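Local coordinates for organic hydroperoxide resistance protein (Legionella pneumophila, PDB 6MJN) that probably detoxifies organic hydroperoxides by reducing them to alcohols with a redox-active pair of cysteines, at residues L38-P41 against R42-G46; A63-E66 against S67-H71. All coordinates share one frame; numbering follows the deposited sequence.

Contact 1: L38-P41 against R42-G46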
loop_
_atom_site.group_PDB
_atom_site.type_symbol
_atom_site.label_atom_id
_atom_site.label_comp_id
_atom_site.label_asym_id
_atom_site.label_seq_id
_atom_site.Cartn_x
_atom_site.Cartn_y
_atom_site.Cartn_z
ATOM N N LEU B 38 -10.526 6.816 8.859
ATOM C CA LEU B 38 -9.170 6.603 9.331
ATOM C C LEU B 38 -9.067 7.002 10.796
ATOM O O LEU B 38 -9.799 7.871 11.270
ATOM C CB LEU B 38 -8.169 7.433 8.520
ATOM C CG LEU B 38 -8.219 7.211 7.014
ATOM C CD1 LEU B 38 -7.457 8.291 6.260
ATOM C CD2 LEU B 38 -7.623 5.839 6.756
ATOM N N ALA B 39 -8.135 6.382 11.511
ATOM C CA ALA B 39 -7.827 6.833 12.860
ATOM C C ALA B 39 -6.405 6.431 13.204
ATOM O O ALA B 39 -5.915 5.391 12.764
ATOM C CB ALA B 39 -8.804 6.263 13.897
ATOM N N MET B 40 -5.752 7.260 14.001
ATOM C CA MET B 40 -4.439 6.905 14.503
ATOM C C MET B 40 -4.576 5.778 15.524
ATOM O O MET B 40 -5.447 5.832 16.397
ATOM C CB MET B 40 -3.753 8.111 15.148
ATOM C CG MET B 40 -2.346 7.814 15.665
ATOM S SD MET B 40 -1.380 9.292 16.028
ATOM C CE MET B 40 -2.348 10.032 17.343
ATOM N N PRO B 41 -3.742 4.751 15.439
ATOM C CA PRO B 41 -3.881 3.613 16.353
ATOM C C PRO B 41 -3.612 3.975 17.808
ATOM O O PRO B 41 -2.888 4.924 18.123
ATOM C CB PRO B 41 -2.846 2.608 15.832
ATOM C CG PRO B 41 -1.939 3.379 14.956
ATOM C CD PRO B 41 -2.742 4.507 14.388
ATOM N N ARG B 42 -4.206 3.177 18.696
ATOM C CA ARG B 42 -3.994 3.354 20.127
ATOM C C ARG B 42 -2.518 3.269 20.485
ATOM O O ARG B 42 -2.060 3.968 21.396
ATOM C CB ARG B 42 -4.788 2.301 20.908
ATOM C CG ARG B 42 -6.296 2.332 20.676
ATOM C CD ARG B 42 -7.044 2.041 21.963
ATOM N NE ARG B 42 -6.916 3.140 22.920
ATOM C CZ ARG B 42 -6.859 2.979 24.237
ATOM N NH1 ARG B 42 -6.908 1.760 24.762
ATOM N NH2 ARG B 42 -6.744 4.037 25.034
ATOM N N GLU B 43 -1.759 2.435 19.768
ATOM C CA GLU B 43 -0.345 2.253 20.071
ATOM C C GLU B 43 0.458 3.529 19.881
ATOM O O GLU B 43 1.554 3.642 20.434
ATOM C CB GLU B 43 0.246 1.140 19.200
ATOM C CG GLU B 43 -0.248 -0.261 19.537
ATOM C CD GLU B 43 -1.464 -0.668 18.729
ATOM O OE1 GLU B 43 -2.234 0.223 18.311
ATOM O OE2 GLU B 43 -1.641 -1.883 18.501
ATOM N N LEU B 44 -0.049 4.485 19.104
ATOM C CA LEU B 44 0.616 5.765 18.918
ATOM C C LEU B 44 -0.115 6.896 19.632
ATOM O O LEU B 44 0.057 8.064 19.271
ATOM C CB LEU B 44 0.750 6.092 17.429
ATOM C CG LEU B 44 1.494 5.111 16.512
ATOM C CD1 LEU B 44 1.471 5.601 15.066
ATOM C CD2 LEU B 44 2.923 4.903 16.984
ATOM N N GLY B 45 -0.943 6.571 20.622
ATOM C CA GLY B 45 -1.692 7.586 21.330
ATOM C C GLY B 45 -2.965 8.042 20.655
ATOM O O GLY B 45 -3.570 9.017 21.111
ATOM N N GLY B 46 -3.391 7.372 19.579
ATOM C CA GLY B 46 -4.649 7.684 18.936
ATOM C C GLY B 46 -5.821 6.964 19.577
ATOM O O GLY B 46 -5.693 6.246 20.568
#

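Contact 2: A63-E66 against S67-H71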
loop_
_atom_site.group_PDB
_atom_site.type_symbol
_atom_site.label_atom_id
_atom_site.label_comp_id
_atom_site.label_asym_id
_atom_site.label_seq_id
_atom_site.Cartn_x
_atom_site.Cartn_y
_atom_site.Cartn_z
ATOM N N ALA B 63 -2.798 -9.475 -0.396
ATOM C CA ALA B 63 -3.627 -9.854 -1.531
ATOM C C ALA B 63 -2.808 -9.897 -2.806
ATOM O O ALA B 63 -2.999 -10.781 -3.648
ATOM C CB ALA B 63 -4.789 -8.875 -1.673
ATOM N N CYS B 64 -1.895 -8.941 -2.970
ATOM C CA CYS B 64 -1.068 -8.910 -4.167
ATOM C C CYS B 64 -0.159 -10.129 -4.216
ATOM O O CYS B 64 0.027 -10.738 -5.279
ATOM C CB CYS B 64 -0.262 -7.603 -4.189
ATOM S SG CYS B 64 0.661 -7.358 -5.700
ATOM N N PHE B 65 0.412 -10.505 -3.070
ATOM C CA PHE B 65 1.341 -11.622 -3.058
ATOM C C PHE B 65 0.599 -12.935 -3.242
ATOM O O PHE B 65 1.086 -13.821 -3.938
ATOM C CB PHE B 65 2.163 -11.630 -1.763
ATOM C CG PHE B 65 3.441 -12.430 -1.854
ATOM C CD1 PHE B 65 3.445 -13.818 -1.670
ATOM C CD2 PHE B 65 4.648 -11.787 -2.111
ATOM C CE1 PHE B 65 4.633 -14.542 -1.756
ATOM C CE2 PHE B 65 5.826 -12.496 -2.201
ATOM C CZ PHE B 65 5.836 -13.875 -2.022
ATOM N N GLU B 66 -0.590 -13.073 -2.644
ATOM C CA GLU B 66 -1.394 -14.266 -2.901
ATOM C C GLU B 66 -1.664 -14.427 -4.393
ATOM O O GLU B 66 -1.566 -15.534 -4.941
ATOM C CB GLU B 66 -2.713 -14.202 -2.134
ATOM C CG GLU B 66 -3.514 -15.505 -2.276
ATOM C CD GLU B 66 -4.981 -15.356 -1.922
ATOM O OE1 GLU B 66 -5.338 -14.364 -1.256
ATOM O OE2 GLU B 66 -5.776 -16.237 -2.312
ATOM N N SER B 67 -1.990 -13.327 -5.074
ATOM C CA SER B 67 -2.230 -13.382 -6.509
ATOM C C SER B 67 -0.980 -13.799 -7.272
ATOM O O SER B 67 -1.066 -14.538 -8.258
ATOM C CB SER B 67 -2.727 -12.022 -7.002
ATOM O OG SER B 67 -2.962 -12.048 -8.391
ATOM N N ALA B 68 0.194 -13.329 -6.846
ATOM C CA ALA B 68 1.424 -13.683 -7.552
ATOM C C ALA B 68 1.772 -15.160 -7.379
ATOM O O ALA B 68 2.294 -15.792 -8.308
ATOM C CB ALA B 68 2.580 -12.808 -7.073
ATOM N N ILE B 69 1.516 -15.714 -6.190
ATOM C CA ILE B 69 1.637 -17.159 -5.989
ATOM C C ILE B 69 0.725 -17.907 -6.954
ATOM O O ILE B 69 1.144 -18.856 -7.630
ATOM C CB ILE B 69 1.321 -17.534 -4.530
ATOM C CG1 ILE B 69 2.375 -16.959 -3.579
ATOM C CG2 ILE B 69 1.212 -19.063 -4.399
ATOM C CD1 ILE B 69 2.085 -17.254 -2.069
ATOM N N ARG B 70 -0.552 -17.516 -7.007
ATOM C CA ARG B 70 -1.477 -18.203 -7.902
ATOM C C ARG B 70 -1.037 -18.065 -9.355
ATOM O O ARG B 70 -1.162 -19.011 -10.140
ATOM C CB ARG B 70 -2.901 -17.677 -7.704
ATOM C CG ARG B 70 -3.471 -17.986 -6.332
ATOM C CD ARG B 70 -4.942 -17.629 -6.208
ATOM N NE ARG B 70 -5.430 -17.786 -4.838
ATOM C CZ ARG B 70 -6.013 -18.888 -4.366
ATOM N NH1 ARG B 70 -6.191 -19.947 -5.150
ATOM N NH2 ARG B 70 -6.422 -18.930 -3.101
ATOM N N HIS B 71 -0.478 -16.906 -9.724
ATOM C CA HIS B 71 -0.077 -16.692 -11.114
ATOM C C HIS B 71 1.114 -17.572 -11.491
ATOM O O HIS B 71 1.110 -18.227 -12.540
ATOM C CB HIS B 71 0.248 -15.208 -11.338
ATOM C CG HIS B 71 0.888 -14.925 -12.663
ATOM N ND1 HIS B 71 0.164 -14.818 -13.830
ATOM C CD2 HIS B 71 2.185 -14.733 -13.008
ATOM C CE1 HIS B 71 0.985 -14.572 -14.837
ATOM N NE2 HIS B 71 2.217 -14.522 -14.366
#

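Contact 1: L38-P41 against R42-G46
The carbonyl oxygen of Pro41 is gripped by two backbone N-H groups, from Leu44 at 3.0 Å (N to O) and from Gly46 at 2.9 Å (N to O). They reach it from opposite faces of the carbonyl plane. The bond from Gly46, five residues on, encloses a second one from Gly45 N to Arg42 O (2.9 Å), and this nested pair defines a Schellman motif, here closing a single 3-10 turn in the loop between strand 35-37 and helix 53-76. Gly45 takes the left-handed backbone conformation that the motif needs (phi 82°), one that glycine adopts without strain. Gly46 suits its place because hydrogen alone faces the preceding chain: its CA lies 3.2 Å from Met40 O in a CA-H...O contact. Pro41 begins the turn well, since its ring fixes phi near the value the turn requires. That ring lies alongside Leu44, the two side chains pointing the same way with Pro41 CG 4.1 Å from Leu44 CD1. Both also meet the second subunit, Pro41 on its Tyr13 and Leu44 on its Leu12, so the turn is part of the dimer interface. Met40 crosses Leu44 at about a right angle, its CG 4.0 Å from Leu44 CB. The flexible thioether chain of Met40 starts out trans to the backbone N (chi1 -178°), which sends it along the turn, and then bends at chi3 (63°) and brings CE against the peptide between Gly45 and Gly46, 3.6 Å from Gly46 N.

Contact 2: A63-E66 against S67-H71
Ser67, in the middle of alpha-helix 53-76, gives its N-H to Ala63 O at 3.1 Å (N to O), the first of four successive i to i+4 backbone bonds between the two segments. Its small CB rests beside the carbonyl oxygens of Ala63 and Cys64. Ala68 follows, with its N 3.0 Å from Cys64 O; its methyl is short enough for the helix to lie close to Ala124 of helix 114-125 and to Cys128. Cys64, which also packs against Cys128, probably forms the redox-active pair of this family with it. Ile69 binds Phe65 O through its N in a nearly straight bond (167° at the hydrogen), and its branched side chain crosses that of Phe65 at a slant. Its CD1 methyl comes to the edge of the Phe65 ring, near the ring plane, 3.7 Å from CD1 of the phenyl group; both residues continue into the core against Met85 of strand 82-93. Arg70 N bonds to Glu66 O, completing the four, and its side chain takes a second, ionic hold on the same residue. The two side chains run side by side, Arg70 extended from CG to NE, and both NE (3.0 Å) and NH2 (2.9 Å) bind the single oxygen OE2 of Glu66. That oxygen lies in the guanidinium plane, while the carboxylate is turned 57° from it. Three donors on one oxygen of a buried residue would be expected to offset the cost of burying the charge and to keep Glu66 a carboxylate, and the third, Gly22 N of the second subunit, ties that ion pair to the partner chain.

Contact 1 comes first along the chain, in the loop that leaves strand 35-37, and contact 2 follows in the middle of helix 53-76, the helix into which that loop leads. Their centres are 30 Å apart, with nearest atoms about 17 Å apart, and they lie on opposite sides of the chain's centre: 38-46 at the surface, 63-71 buried against helix 114-125 and strand 82-93. They do not touch within one chain, yet both face the second subunit, and there they draw near each other: Leu38 packs on Ala63 of the partner subunit. The dimer thus brings one chain's loop to the cysteine-bearing helix of the other, consistent with the intertwined dimers of the OsmC/Ohr family.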